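DNA fragmentation factor subunit beta (Mus musculus, PDB 1V0D) cuts DNA as a caspase-activated nuclease, causing DNA fragmentation and chromatin condensation during apoptosis. Local coordinates at residues R172-Y177 against R191-M196; E183-E188 against E277-G282; C197-S202 against V285-F290; T270-L275 against S292-A297. All coordinates share one frame; numbering follows the deposited sequence.

Contact 1 (R172-Y177 against R191-M196); sequences REVSAY and RVLGSM
Leu193 reaches across a helical hairpin to rest on Ser175 and Val174: helix 155-175 comes in, the chain turns, and helix 186-202 runs back beside it in roughly the opposite direction. Leu193 gives up the largest share of surface here. Its CG lies anti to the backbone N (chi1 -167°), which carries the branched end away from its own helix and over the last turn of the other one. Leu193 CD1 is the busier methyl. It lies 3.9 Å from Val174 CG1, the two side chains sliding past each other in opposite directions, and it also rests near the backbone at Val174 O, 3.8 Å away. That carbonyl oxygen takes a hydrogen bond from Tyr189 of the returning helix. With an alanine in place of Leu193 both methyls are gone, and a gap would probably open beside Val174 CG1 and Ser175, with the Leu193 part of the bridge between the helices lost. Val174 also touches Leu294 of helix 287-295. A bound lead ion lies about 5 Å from the Leu193 side chain. Ser175 OG sits before the fork of the leucine, 3.2 Å from Leu193 CD1 and 3.2 Å from Leu193 CD2.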
loop_
_atom_site.group_PDB
_atom_site.type_symbol
_atom_site.label_atom_id
_atom_site.label_comp_id
_atom_site.label_asym_id
_atom_site.label_seq_id
_atom_site.Cartn_x
_atom_site.Cartn_y
_atom_site.Cartn_z
ATOM N N ARG A 172 -19.339 2.400 -7.536
ATOM C CA ARG A 172 -19.225 3.773 -8.008
ATOM C C ARG A 172 -18.533 3.738 -9.356
ATOM O O ARG A 172 -19.093 4.196 -10.354
ATOM C CB ARG A 172 -18.422 4.626 -7.024
ATOM C CG ARG A 172 -19.113 4.862 -5.679
ATOM C CD ARG A 172 -18.273 5.741 -4.762
ATOM N NE ARG A 172 -18.067 5.127 -3.450
ATOM C CZ ARG A 172 -16.878 4.742 -2.984
ATOM N NH1 ARG A 172 -15.779 4.910 -3.727
ATOM N NH2 ARG A 172 -16.788 4.181 -1.778
ATOM N N GLU A 173 -17.331 3.169 -9.390
ATOM C CA GLU A 173 -16.577 3.070 -10.633
ATOM C C GLU A 173 -17.445 2.601 -11.793
ATOM O O GLU A 173 -17.255 3.033 -12.922
ATOM C CB GLU A 173 -15.389 2.124 -10.461
ATOM C CG GLU A 173 -14.344 2.607 -9.460
ATOM C CD GLU A 173 -13.159 1.648 -9.336
ATOM O OE1 GLU A 173 -12.552 1.309 -10.385
ATOM O OE2 GLU A 173 -12.833 1.234 -8.194
ATOM N N VAL A 174 -18.409 1.731 -11.511
ATOM C CA VAL A 174 -19.288 1.234 -12.559
ATOM C C VAL A 174 -20.294 2.284 -13.048
ATOM O O VAL A 174 -20.603 2.328 -14.242
ATOM C CB VAL A 174 -20.032 -0.039 -12.105
ATOM C CG1 VAL A 174 -20.985 -0.502 -13.192
ATOM C CG2 VAL A 174 -19.018 -1.141 -11.793
ATOM N N SER A 175 -20.806 3.124 -12.144
ATOM C CA SER A 175 -21.747 4.184 -12.534
ATOM C C SER A 175 -21.021 5.216 -13.384
ATOM O O SER A 175 -21.467 5.576 -14.477
ATOM C CB SER A 175 -22.327 4.881 -11.308
ATOM O OG SER A 175 -23.327 4.083 -10.711
ATOM N N ALA A 176 -19.893 5.683 -12.868
ATOM C CA ALA A 176 -19.071 6.660 -13.560
ATOM C C ALA A 176 -18.920 6.351 -15.058
ATOM O O ALA A 176 -18.540 7.220 -15.847
ATOM C CB ALA A 176 -17.696 6.715 -12.903
ATOM N N TYR A 177 -19.220 5.117 -15.454
ATOM C CA TYR A 177 -19.077 4.720 -16.847
ATOM C C TYR A 177 -20.318 4.981 -17.697
ATOM O O TYR A 177 -20.236 4.997 -18.926
ATOM C CB TYR A 177 -18.719 3.235 -16.923
ATOM C CG TYR A 177 -18.151 2.794 -18.259
ATOM C CD1 TYR A 177 -16.834 3.091 -18.609
ATOM C CD2 TYR A 177 -18.924 2.058 -19.163
ATOM C CE1 TYR A 177 -16.292 2.661 -19.822
ATOM C CE2 TYR A 177 -18.396 1.624 -20.378
ATOM C CZ TYR A 177 -17.077 1.926 -20.703
ATOM O OH TYR A 177 -16.531 1.477 -21.893
ATOM N N ARG A 191 -30.819 1.248 -15.420
ATOM C CA ARG A 191 -31.812 0.316 -14.910
ATOM C C ARG A 191 -31.081 -0.912 -14.357
ATOM O O ARG A 191 -31.378 -1.373 -13.250
ATOM C CB ARG A 191 -32.772 -0.115 -16.025
ATOM C CG ARG A 191 -33.667 -1.288 -15.639
ATOM C CD ARG A 191 -33.744 -2.316 -16.766
ATOM N NE ARG A 191 -34.019 -3.674 -16.287
ATOM C CZ ARG A 191 -33.241 -4.350 -15.441
ATOM N NH1 ARG A 191 -32.126 -3.801 -14.965
ATOM N NH2 ARG A 191 -33.570 -5.583 -15.072
ATOM N N VAL A 192 -30.129 -1.431 -15.136
ATOM C CA VAL A 192 -29.339 -2.601 -14.747
ATOM C C VAL A 192 -28.486 -2.252 -13.536
ATOM O O VAL A 192 -28.468 -2.982 -12.541
ATOM C CB VAL A 192 -28.400 -3.071 -15.905
ATOM C CG1 VAL A 192 -27.439 -4.139 -15.415
ATOM C CG2 VAL A 192 -29.223 -3.627 -17.053
ATOM N N LEU A 193 -27.787 -1.129 -13.624
ATOM C CA LEU A 193 -26.932 -0.682 -12.537
ATOM C C LEU A 193 -27.742 -0.499 -11.256
ATOM O O LEU A 193 -27.199 -0.546 -10.152
ATOM C CB LEU A 193 -26.242 0.622 -12.929
ATOM C CG LEU A 193 -25.082 1.035 -12.029
ATOM C CD1 LEU A 193 -24.059 1.834 -12.834
ATOM C CD2 LEU A 193 -25.615 1.826 -10.848
ATOM N N GLY A 194 -29.046 -0.292 -11.405
ATOM C CA GLY A 194 -29.896 -0.134 -10.239
ATOM C C GLY A 194 -30.115 -1.483 -9.584
ATOM O O GLY A 194 -29.986 -1.617 -8.369
ATOM N N SER A 195 -30.441 -2.486 -10.398
ATOM C CA SER A 195 -30.673 -3.852 -9.925
ATOM C C SER A 195 -29.478 -4.368 -9.127
ATOM O O SER A 195 -29.633 -4.926 -8.035
ATOM C CB SER A 195 -30.897 -4.790 -11.108
ATOM O OG SER A 195 -31.823 -4.245 -12.024
ATOM N N MET A 196 -28.286 -4.196 -9.688
ATOM C CA MET A 196 -27.078 -4.649 -9.027
ATOM C C MET A 196 -26.963 -3.993 -7.664
ATOM O O MET A 196 -26.527 -4.620 -6.702
ATOM C CB MET A 196 -25.845 -4.321 -9.873
ATOM C CG MET A 196 -25.692 -5.178 -11.131
ATOM S SD MET A 196 -24.203 -4.754 -12.091
ATOM C CE MET A 196 -24.751 -3.267 -12.881
#

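Contact 2 (E183-E188 against E277-G282); sequences EAAQEE and EAIQDG
Ala185 and Ile279 meet where the start of one helix packs on the end of another: the segment 183-188 turns into helix 186-202, and 277-282 holds the closing turn of helix 267-281. The backbones come close at this point, with the CA atoms of Ala185 and Gln280 5.6 Å apart, a separation that the small alanine allows. In chain order Ala185 comes first among the touching residues, and its CB points at the other helix. It lies 3.7 Å from Gln280 CG and 4.0 Å from Ile279 CG2, so one methyl rests against two successive side chains of the other helix. From Gln280 CG the chain runs on extended, past Val181 and Asp182 of the loop ahead of Ala185.

One turn further on, Glu188 offers its aliphatic root and not its acid: CB touches the same isoleucine methyl, and a bend at chi2 (-66°) turns the carboxylate off along its own helix, where OE1 makes a long, weak ion pair with Arg191 NE. Ile279 also touches Tyr189 and Val192, so its side chain lies along this first stretch of helix 186-202. Ile279 CG2 stands anti to the backbone N, its CG1 anti to the carbonyl carbon, and this brings CG2 to 3.9 Å from Glu188 CB.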
loop_
_atom_site.group_PDB
_atom_site.type_symbol
_atom_site.label_atom_id
_atom_site.label_comp_id
_atom_site.label_asym_id
_atom_site.label_seq_id
_atom_site.Cartn_x
_atom_site.Cartn_y
_atom_site.Cartn_z
ATOM N N GLU A 183 -26.016 6.883 -25.768
ATOM C CA GLU A 183 -27.180 7.546 -25.190
ATOM C C GLU A 183 -28.440 6.683 -25.315
ATOM O O GLU A 183 -29.305 6.681 -24.433
ATOM C CB GLU A 183 -27.393 8.905 -25.864
ATOM N N ALA A 184 -28.535 5.937 -26.409
ATOM C CA ALA A 184 -29.689 5.076 -26.637
ATOM C C ALA A 184 -29.807 3.959 -25.592
ATOM O O ALA A 184 -30.913 3.602 -25.178
ATOM C CB ALA A 184 -29.610 4.477 -28.042
ATOM N N ALA A 185 -28.668 3.410 -25.169
ATOM C CA ALA A 185 -28.648 2.325 -24.186
ATOM C C ALA A 185 -28.370 2.828 -22.773
ATOM O O ALA A 185 -28.378 2.058 -21.814
ATOM C CB ALA A 185 -27.600 1.289 -24.582
ATOM N N GLN A 186 -28.136 4.129 -22.654
ATOM C CA GLN A 186 -27.833 4.765 -21.377
ATOM C C GLN A 186 -28.923 4.579 -20.313
ATOM O O GLN A 186 -28.631 4.548 -19.120
ATOM C CB GLN A 186 -27.569 6.248 -21.623
ATOM C CG GLN A 186 -26.562 6.866 -20.693
ATOM C CD GLN A 186 -25.786 7.989 -21.358
ATOM O OE1 GLN A 186 -25.010 7.760 -22.291
ATOM N NE2 GLN A 186 -25.996 9.214 -20.883
ATOM N N GLU A 187 -30.175 4.446 -20.739
ATOM C CA GLU A 187 -31.276 4.265 -19.794
ATOM C C GLU A 187 -31.212 2.879 -19.165
ATOM O O GLU A 187 -31.187 2.741 -17.941
ATOM C CB GLU A 187 -32.615 4.456 -20.498
ATOM N N GLU A 188 -31.183 1.854 -20.011
ATOM C CA GLU A 188 -31.122 0.475 -19.540
ATOM C C GLU A 188 -29.915 0.259 -18.634
ATOM O O GLU A 188 -30.005 -0.444 -17.631
ATOM C CB GLU A 188 -31.061 -0.495 -20.728
ATOM C CG GLU A 188 -32.269 -1.421 -20.838
ATOM C CD GLU A 188 -32.365 -2.409 -19.681
ATOM O OE1 GLU A 188 -33.354 -3.177 -19.619
ATOM O OE2 GLU A 188 -31.449 -2.423 -18.832
ATOM N N GLU A 277 -21.217 -2.912 -23.759
ATOM C CA GLU A 277 -21.440 -3.488 -25.073
ATOM C C GLU A 277 -22.608 -4.484 -25.089
ATOM O O GLU A 277 -23.397 -4.501 -26.036
ATOM C CB GLU A 277 -20.153 -4.152 -25.569
ATOM C CG GLU A 277 -19.512 -3.425 -26.745
ATOM C CD GLU A 277 -20.109 -3.845 -28.101
ATOM O OE1 GLU A 277 -19.952 -5.040 -28.467
ATOM O OE2 GLU A 277 -20.731 -2.994 -28.798
ATOM N N ALA A 278 -22.736 -5.289 -24.036
ATOM C CA ALA A 278 -23.815 -6.280 -23.957
ATOM C C ALA A 278 -25.192 -5.633 -23.849
ATOM O O ALA A 278 -26.169 -6.132 -24.405
ATOM C CB ALA A 278 -23.587 -7.215 -22.772
ATOM N N ILE A 279 -25.267 -4.523 -23.126
ATOM C CA ILE A 279 -26.524 -3.811 -22.960
ATOM C C ILE A 279 -26.953 -3.125 -24.252
ATOM O O ILE A 279 -28.131 -2.837 -24.445
ATOM C CB ILE A 279 -26.411 -2.762 -21.837
ATOM C CG1 ILE A 279 -26.462 -3.466 -20.484
ATOM C CG2 ILE A 279 -27.521 -1.736 -21.946
ATOM C CD1 ILE A 279 -26.442 -2.524 -19.306
ATOM N N GLN A 280 -26.001 -2.867 -25.143
ATOM C CA GLN A 280 -26.315 -2.218 -26.410
ATOM C C GLN A 280 -26.697 -3.262 -27.459
ATOM O O GLN A 280 -27.387 -2.959 -28.426
ATOM C CB GLN A 280 -25.115 -1.399 -26.873
ATOM C CG GLN A 280 -24.608 -0.480 -25.764
ATOM C CD GLN A 280 -23.335 0.271 -26.114
ATOM O OE1 GLN A 280 -22.503 -0.204 -26.895
ATOM N NE2 GLN A 280 -23.163 1.442 -25.512
ATOM N N ASP A 281 -26.266 -4.498 -27.239
ATOM C CA ASP A 281 -26.545 -5.599 -28.147
ATOM C C ASP A 281 -27.995 -5.710 -28.601
ATOM O O ASP A 281 -28.279 -5.867 -29.790
ATOM C CB ASP A 281 -26.155 -6.919 -27.495
ATOM C CG ASP A 281 -26.404 -8.113 -28.403
ATOM O OD1 ASP A 281 -25.483 -8.483 -29.170
ATOM O OD2 ASP A 281 -27.530 -8.663 -28.357
ATOM N N GLY A 282 -28.917 -5.657 -27.654
ATOM C CA GLY A 282 -30.311 -5.784 -28.018
ATOM C C GLY A 282 -30.899 -7.004 -27.347
ATOM O O GLY A 282 -32.082 -7.022 -27.005
#

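Contact 3 (C197-S202 against V285-F290); sequences CQKLKS and VNWEYF
The backbones stay well apart here, with even the nearest CA atoms, those of Lys199 and Glu288, 9.4 Å from each other, so the long side chains must span the distance. Lys199 does most of this. Its CG lies anti to the backbone N (chi1 -177°) and the rest of the chain is extended, pushing the methylenes straight out from helix 186-202. Lys199 CD arrives at the edge of the Trp287 ring, near its plane, 4.1 Å from CH2 and 4.2 Å from CZ3. The contact is therefore aliphatic carbon against the rim of the six-membered ring and involves no stacking on a face. One face of the ring is used within the second segment instead: Trp287 takes the chi1 setting between its backbone N and carbonyl carbon (70°), and the carboxyl carbon of Glu288 lies over the ring centre.

Lys199 NZ comes 4.4 Å from Glu288 CG, but the charges do not pair, for NZ remains 5.7 Å from Glu288 OE2. The acid has its salt bridge with Arg324, through OE1, and the lysine would probably add only a mild electrostatic pull. All this lies at the protein surface. Around it, Trp287 leans along helix 186-202 against Val192, Ser195 and Met196, while Lys199 also touches Tyr291 further along helix 287-295 and Phe290 turns the other way, onto helix 267-281.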
loop_
_atom_site.group_PDB
_atom_site.type_symbol
_atom_site.label_atom_id
_atom_site.label_comp_id
_atom_site.label_asym_id
_atom_site.label_seq_id
_atom_site.Cartn_x
_atom_site.Cartn_y
_atom_site.Cartn_z
ATOM N N CYS A 197 -27.365 -2.734 -7.570
ATOM C CA CYS A 197 -27.278 -2.037 -6.298
ATOM C C CYS A 197 -28.251 -2.570 -5.247
ATOM O O CYS A 197 -27.919 -2.651 -4.058
ATOM C CB CYS A 197 -27.527 -0.560 -6.488
ATOM S SG CYS A 197 -27.821 0.217 -4.902
ATOM N N GLN A 198 -29.459 -2.912 -5.676
ATOM C CA GLN A 198 -30.438 -3.455 -4.746
ATOM C C GLN A 198 -29.832 -4.726 -4.151
ATOM O O GLN A 198 -29.735 -4.869 -2.931
ATOM C CB GLN A 198 -31.754 -3.773 -5.475
ATOM N N LYS A 199 -29.407 -5.634 -5.027
ATOM C CA LYS A 199 -28.803 -6.897 -4.608
ATOM C C LYS A 199 -27.613 -6.678 -3.685
ATOM O O LYS A 199 -27.411 -7.433 -2.740
ATOM C CB LYS A 199 -28.360 -7.698 -5.830
ATOM C CG LYS A 199 -27.787 -9.053 -5.489
ATOM C CD LYS A 199 -27.975 -10.006 -6.650
ATOM C CE LYS A 199 -27.705 -11.439 -6.225
ATOM N NZ LYS A 199 -28.270 -12.413 -7.205
ATOM N N LEU A 200 -26.818 -5.651 -3.961
ATOM C CA LEU A 200 -25.674 -5.369 -3.115
ATOM C C LEU A 200 -26.145 -4.963 -1.728
ATOM O O LEU A 200 -25.591 -5.410 -0.726
ATOM C CB LEU A 200 -24.806 -4.261 -3.711
ATOM C CG LEU A 200 -23.687 -4.753 -4.623
ATOM C CD1 LEU A 200 -22.800 -3.592 -5.030
ATOM C CD2 LEU A 200 -22.877 -5.801 -3.884
ATOM N N LYS A 201 -27.160 -4.109 -1.665
ATOM C CA LYS A 201 -27.681 -3.686 -0.372
ATOM C C LYS A 201 -28.293 -4.918 0.297
ATOM O O LYS A 201 -28.137 -5.140 1.500
ATOM C CB LYS A 201 -28.752 -2.607 -0.552
ATOM C CG LYS A 201 -28.263 -1.300 -1.169
ATOM C CD LYS A 201 -29.447 -0.425 -1.587
ATOM C CE LYS A 201 -28.992 0.923 -2.161
ATOM N NZ LYS A 201 -29.970 1.542 -3.140
ATOM N N SER A 202 -28.973 -5.727 -0.507
ATOM C CA SER A 202 -29.626 -6.940 -0.022
ATOM C C SER A 202 -28.646 -7.889 0.653
ATOM O O SER A 202 -29.041 -8.740 1.451
ATOM C CB SER A 202 -30.282 -7.691 -1.182
ATOM O OG SER A 202 -29.361 -8.595 -1.784
ATOM N N VAL A 285 -29.865 -8.921 -21.338
ATOM C CA VAL A 285 -28.646 -9.166 -20.585
ATOM C C VAL A 285 -28.809 -9.876 -19.247
ATOM O O VAL A 285 -29.620 -9.487 -18.411
ATOM C CB VAL A 285 -27.895 -7.860 -20.331
ATOM C CG1 VAL A 285 -26.662 -8.128 -19.504
ATOM C CG2 VAL A 285 -27.510 -7.231 -21.641
ATOM N N ASN A 286 -28.007 -10.916 -19.055
ATOM C CA ASN A 286 -28.014 -11.684 -17.820
ATOM C C ASN A 286 -27.135 -10.942 -16.820
ATOM O O ASN A 286 -26.064 -11.423 -16.437
ATOM C CB ASN A 286 -27.459 -13.084 -18.074
ATOM C CG ASN A 286 -27.223 -13.856 -16.794
ATOM O OD1 ASN A 286 -27.952 -13.689 -15.809
ATOM N ND2 ASN A 286 -26.211 -14.716 -16.800
ATOM N N TRP A 287 -27.608 -9.771 -16.396
ATOM C CA TRP A 287 -26.868 -8.924 -15.464
ATOM C C TRP A 287 -26.353 -9.616 -14.205
ATOM O O TRP A 287 -25.362 -9.179 -13.620
ATOM C CB TRP A 287 -27.695 -7.679 -15.089
ATOM C CG TRP A 287 -28.894 -7.925 -14.233
ATOM C CD1 TRP A 287 -30.195 -7.978 -14.640
ATOM C CD2 TRP A 287 -28.906 -8.146 -12.817
ATOM N NE1 TRP A 287 -31.021 -8.221 -13.565
ATOM C CE2 TRP A 287 -30.256 -8.328 -12.433
ATOM C CE3 TRP A 287 -27.906 -8.208 -11.833
ATOM C CZ2 TRP A 287 -30.635 -8.568 -11.101
ATOM C CZ3 TRP A 287 -28.285 -8.450 -10.504
ATOM C CH2 TRP A 287 -29.639 -8.627 -10.155
ATOM N N GLU A 288 -26.998 -10.697 -13.784
ATOM C CA GLU A 288 -26.526 -11.402 -12.590
ATOM C C GLU A 288 -25.091 -11.896 -12.798
ATOM O O GLU A 288 -24.297 -11.962 -11.853
ATOM C CB GLU A 288 -27.436 -12.594 -12.259
ATOM C CG GLU A 288 -28.769 -12.226 -11.618
ATOM C CD GLU A 288 -29.745 -11.587 -12.596
ATOM O OE1 GLU A 288 -29.406 -11.475 -13.801
ATOM O OE2 GLU A 288 -30.857 -11.205 -12.162
ATOM N N TYR A 289 -24.770 -12.250 -14.042
ATOM C CA TYR A 289 -23.440 -12.746 -14.386
ATOM C C TYR A 289 -22.393 -11.668 -14.124
ATOM O O TYR A 289 -21.367 -11.939 -13.482
ATOM C CB TYR A 289 -23.398 -13.193 -15.860
ATOM C CG TYR A 289 -22.012 -13.574 -16.340
ATOM C CD1 TYR A 289 -21.235 -14.477 -15.623
ATOM C CD2 TYR A 289 -21.461 -12.995 -17.486
ATOM C CE1 TYR A 289 -19.937 -14.789 -16.026
ATOM C CE2 TYR A 289 -20.165 -13.304 -17.903
ATOM C CZ TYR A 289 -19.404 -14.197 -17.167
ATOM O OH TYR A 289 -18.094 -14.479 -17.532
ATOM N N PHE A 290 -22.668 -10.458 -14.618
ATOM C CA PHE A 290 -21.781 -9.313 -14.447
ATOM C C PHE A 290 -21.669 -8.947 -12.973
ATOM O O PHE A 290 -20.626 -8.475 -12.504
ATOM C CB PHE A 290 -22.295 -8.122 -15.247
ATOM C CG PHE A 290 -22.202 -8.316 -16.727
ATOM C CD1 PHE A 290 -23.281 -8.812 -17.448
ATOM C CD2 PHE A 290 -20.999 -8.083 -17.394
ATOM C CE1 PHE A 290 -23.164 -9.081 -18.824
ATOM C CE2 PHE A 290 -20.871 -8.349 -18.768
ATOM C CZ PHE A 290 -21.956 -8.850 -19.482
#

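Contact 4 (T270-L275 against S292-A297); sequences TVVPTL and SLLFTA
Val271 looks from helix 267-281 onto Leu293 and Leu294 of helix 287-295, and its three side-chain carbons make most of the contact. CB is the most distant of them, 4.2 Å from Leu294 CD2. From there CG1, set anti to the backbone N (chi1 -177°), reaches farther in: it is 3.7 Å from Leu294 CD2, equally close to Leu294 CG, and 3.9 Å from Leu293 CB. The other methyl, Val271 CG2, lies 4.1 Å from Leu293 CB. Val271 thus slides past Leu294 while crossing Leu293 at a slant. Leu294 CD2 has a second neighbour in Val272 CG2, 3.9 Å away, where the two side chains cross at about a right angle.

Within helix 267-281, Thr270 O is gripped twice by Thr274, through N and OG1 from opposite faces of the carbonyl, just where Pro273 interrupts the helical bonding and the helix kinks. All four touching residues are buried, and Val174 of helix 155-175 closes over both Val272 and Leu294. The result is an apolar helix pair that the chain inserts, in sequence, between the paired antiparallel strands 260-263 and 300-303, with the Val271 side chain about 10 Å from the magnesium ion held by Asp262 and His308, consistent with a His-Me finger nuclease.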
loop_
_atom_site.group_PDB
_atom_site.type_symbol
_atom_site.label_atom_id
_atom_site.label_comp_id
_atom_site.label_asym_id
_atom_site.label_seq_id
_atom_site.Cartn_x
_atom_site.Cartn_y
_atom_site.Cartn_z
ATOM N N THR A 270 -11.929 -5.021 -18.797
ATOM C CA THR A 270 -12.849 -5.893 -19.548
ATOM C C THR A 270 -14.318 -6.092 -19.128
ATOM O O THR A 270 -15.215 -6.056 -19.976
ATOM C CB THR A 270 -12.234 -7.290 -19.697
ATOM O OG1 THR A 270 -11.451 -7.580 -18.538
ATOM C CG2 THR A 270 -11.339 -7.359 -20.920
ATOM N N VAL A 271 -14.587 -6.310 -17.848
ATOM C CA VAL A 271 -15.974 -6.535 -17.429
ATOM C C VAL A 271 -16.938 -5.368 -17.663
ATOM O O VAL A 271 -17.984 -5.543 -18.282
ATOM C CB VAL A 271 -16.073 -6.924 -15.938
ATOM C CG1 VAL A 271 -17.510 -7.206 -15.585
ATOM C CG2 VAL A 271 -15.225 -8.148 -15.650
ATOM N N VAL A 272 -16.602 -4.180 -17.168
ATOM C CA VAL A 272 -17.492 -3.034 -17.338
ATOM C C VAL A 272 -17.785 -2.784 -18.806
ATOM O O VAL A 272 -18.940 -2.785 -19.215
ATOM C CB VAL A 272 -16.908 -1.754 -16.664
ATOM C CG1 VAL A 272 -17.671 -0.505 -17.112
ATOM C CG2 VAL A 272 -17.013 -1.897 -15.141
ATOM N N PRO A 273 -16.746 -2.575 -19.624
ATOM C CA PRO A 273 -16.977 -2.334 -21.050
ATOM C C PRO A 273 -17.792 -3.458 -21.722
ATOM O O PRO A 273 -18.691 -3.177 -22.523
ATOM C CB PRO A 273 -15.569 -2.183 -21.610
ATOM C CG PRO A 273 -14.745 -2.989 -20.689
ATOM C CD PRO A 273 -15.310 -2.659 -19.337
ATOM N N THR A 274 -17.504 -4.720 -21.400
ATOM C CA THR A 274 -18.290 -5.815 -21.969
ATOM C C THR A 274 -19.753 -5.628 -21.547
ATOM O O THR A 274 -20.679 -5.867 -22.327
ATOM C CB THR A 274 -17.824 -7.173 -21.454
ATOM O OG1 THR A 274 -16.526 -7.468 -21.976
ATOM C CG2 THR A 274 -18.783 -8.241 -21.876
ATOM N N LEU A 275 -19.943 -5.194 -20.301
ATOM C CA LEU A 275 -21.268 -4.951 -19.740
ATOM C C LEU A 275 -21.977 -3.914 -20.591
ATOM O O LEU A 275 -23.138 -4.099 -20.979
ATOM C CB LEU A 275 -21.135 -4.458 -18.297
ATOM C CG LEU A 275 -22.369 -4.308 -17.397
ATOM C CD1 LEU A 275 -22.900 -2.919 -17.512
ATOM C CD2 LEU A 275 -23.430 -5.335 -17.760
ATOM N N SER A 292 -21.735 -11.087 -10.463
ATOM C CA SER A 292 -20.742 -12.028 -9.958
ATOM C C SER A 292 -19.349 -11.509 -10.217
ATOM O O SER A 292 -18.514 -11.421 -9.313
ATOM C CB SER A 292 -20.870 -13.363 -10.672
ATOM O OG SER A 292 -22.144 -13.927 -10.435
ATOM N N LEU A 293 -19.110 -11.179 -11.479
ATOM C CA LEU A 293 -17.815 -10.686 -11.925
ATOM C C LEU A 293 -17.362 -9.429 -11.211
ATOM O O LEU A 293 -16.203 -9.316 -10.808
ATOM C CB LEU A 293 -17.853 -10.423 -13.442
ATOM C CG LEU A 293 -17.429 -11.535 -14.426
ATOM C CD1 LEU A 293 -17.530 -12.914 -13.794
ATOM C CD2 LEU A 293 -18.287 -11.453 -15.670
ATOM N N LEU A 294 -18.283 -8.491 -11.041
ATOM C CA LEU A 294 -17.953 -7.209 -10.436
ATOM C C LEU A 294 -17.851 -7.146 -8.922
ATOM O O LEU A 294 -17.013 -6.417 -8.405
ATOM C CB LEU A 294 -18.961 -6.151 -10.921
ATOM C CG LEU A 294 -18.990 -5.868 -12.430
ATOM C CD1 LEU A 294 -20.311 -5.310 -12.871
ATOM C CD2 LEU A 294 -17.896 -4.905 -12.772
ATOM N N PHE A 295 -18.658 -7.920 -8.200
ATOM C CA PHE A 295 -18.648 -7.797 -6.737
ATOM C C PHE A 295 -18.517 -9.041 -5.881
ATOM O O PHE A 295 -18.546 -8.933 -4.660
ATOM C CB PHE A 295 -19.933 -7.090 -6.278
ATOM C CG PHE A 295 -20.370 -5.952 -7.168
ATOM C CD1 PHE A 295 -21.499 -6.082 -7.972
ATOM C CD2 PHE A 295 -19.665 -4.740 -7.180
ATOM C CE1 PHE A 295 -21.930 -5.018 -8.780
ATOM C CE2 PHE A 295 -20.081 -3.672 -7.979
ATOM C CZ PHE A 295 -21.218 -3.808 -8.782
ATOM N N THR A 296 -18.374 -10.207 -6.493
ATOM C CA THR A 296 -18.332 -11.457 -5.736
ATOM C C THR A 296 -16.977 -12.137 -5.696
ATOM O O THR A 296 -16.125 -11.897 -6.549
ATOM C CB THR A 296 -19.368 -12.434 -6.326
ATOM O OG1 THR A 296 -20.653 -11.809 -6.300
ATOM C CG2 THR A 296 -19.440 -13.724 -5.531
ATOM N N ALA A 297 -16.781 -12.993 -4.700
ATOM C CA ALA A 297 -15.530 -13.716 -4.586
ATOM C C ALA A 297 -15.406 -14.685 -5.752
ATOM O O ALA A 297 -14.387 -15.343 -5.906
ATOM C CB ALA A 297 -15.468 -14.470 -3.273
#

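How the contacts relate
From the N terminus, helix 155-175 turns back into helix 186-202, and contact 1 closes that short hairpin. Contacts 2 and 3 bring the start and the end of helix 186-202 against helices 267-281 and 287-295, closing loops of more than 80 residues, while contact 4 closes a loop of 16 residues, most of them helical, round the turn that joins those last two helices. Contact 1 is finished before 3 and 4 open, but 2 crosses it, and 2, 3 and 4 cross one another. Touches such as Val192 on Ile279, Met196 on Leu294 and Phe290 on Leu275 merge the four into one helical bundle at one side of the chain.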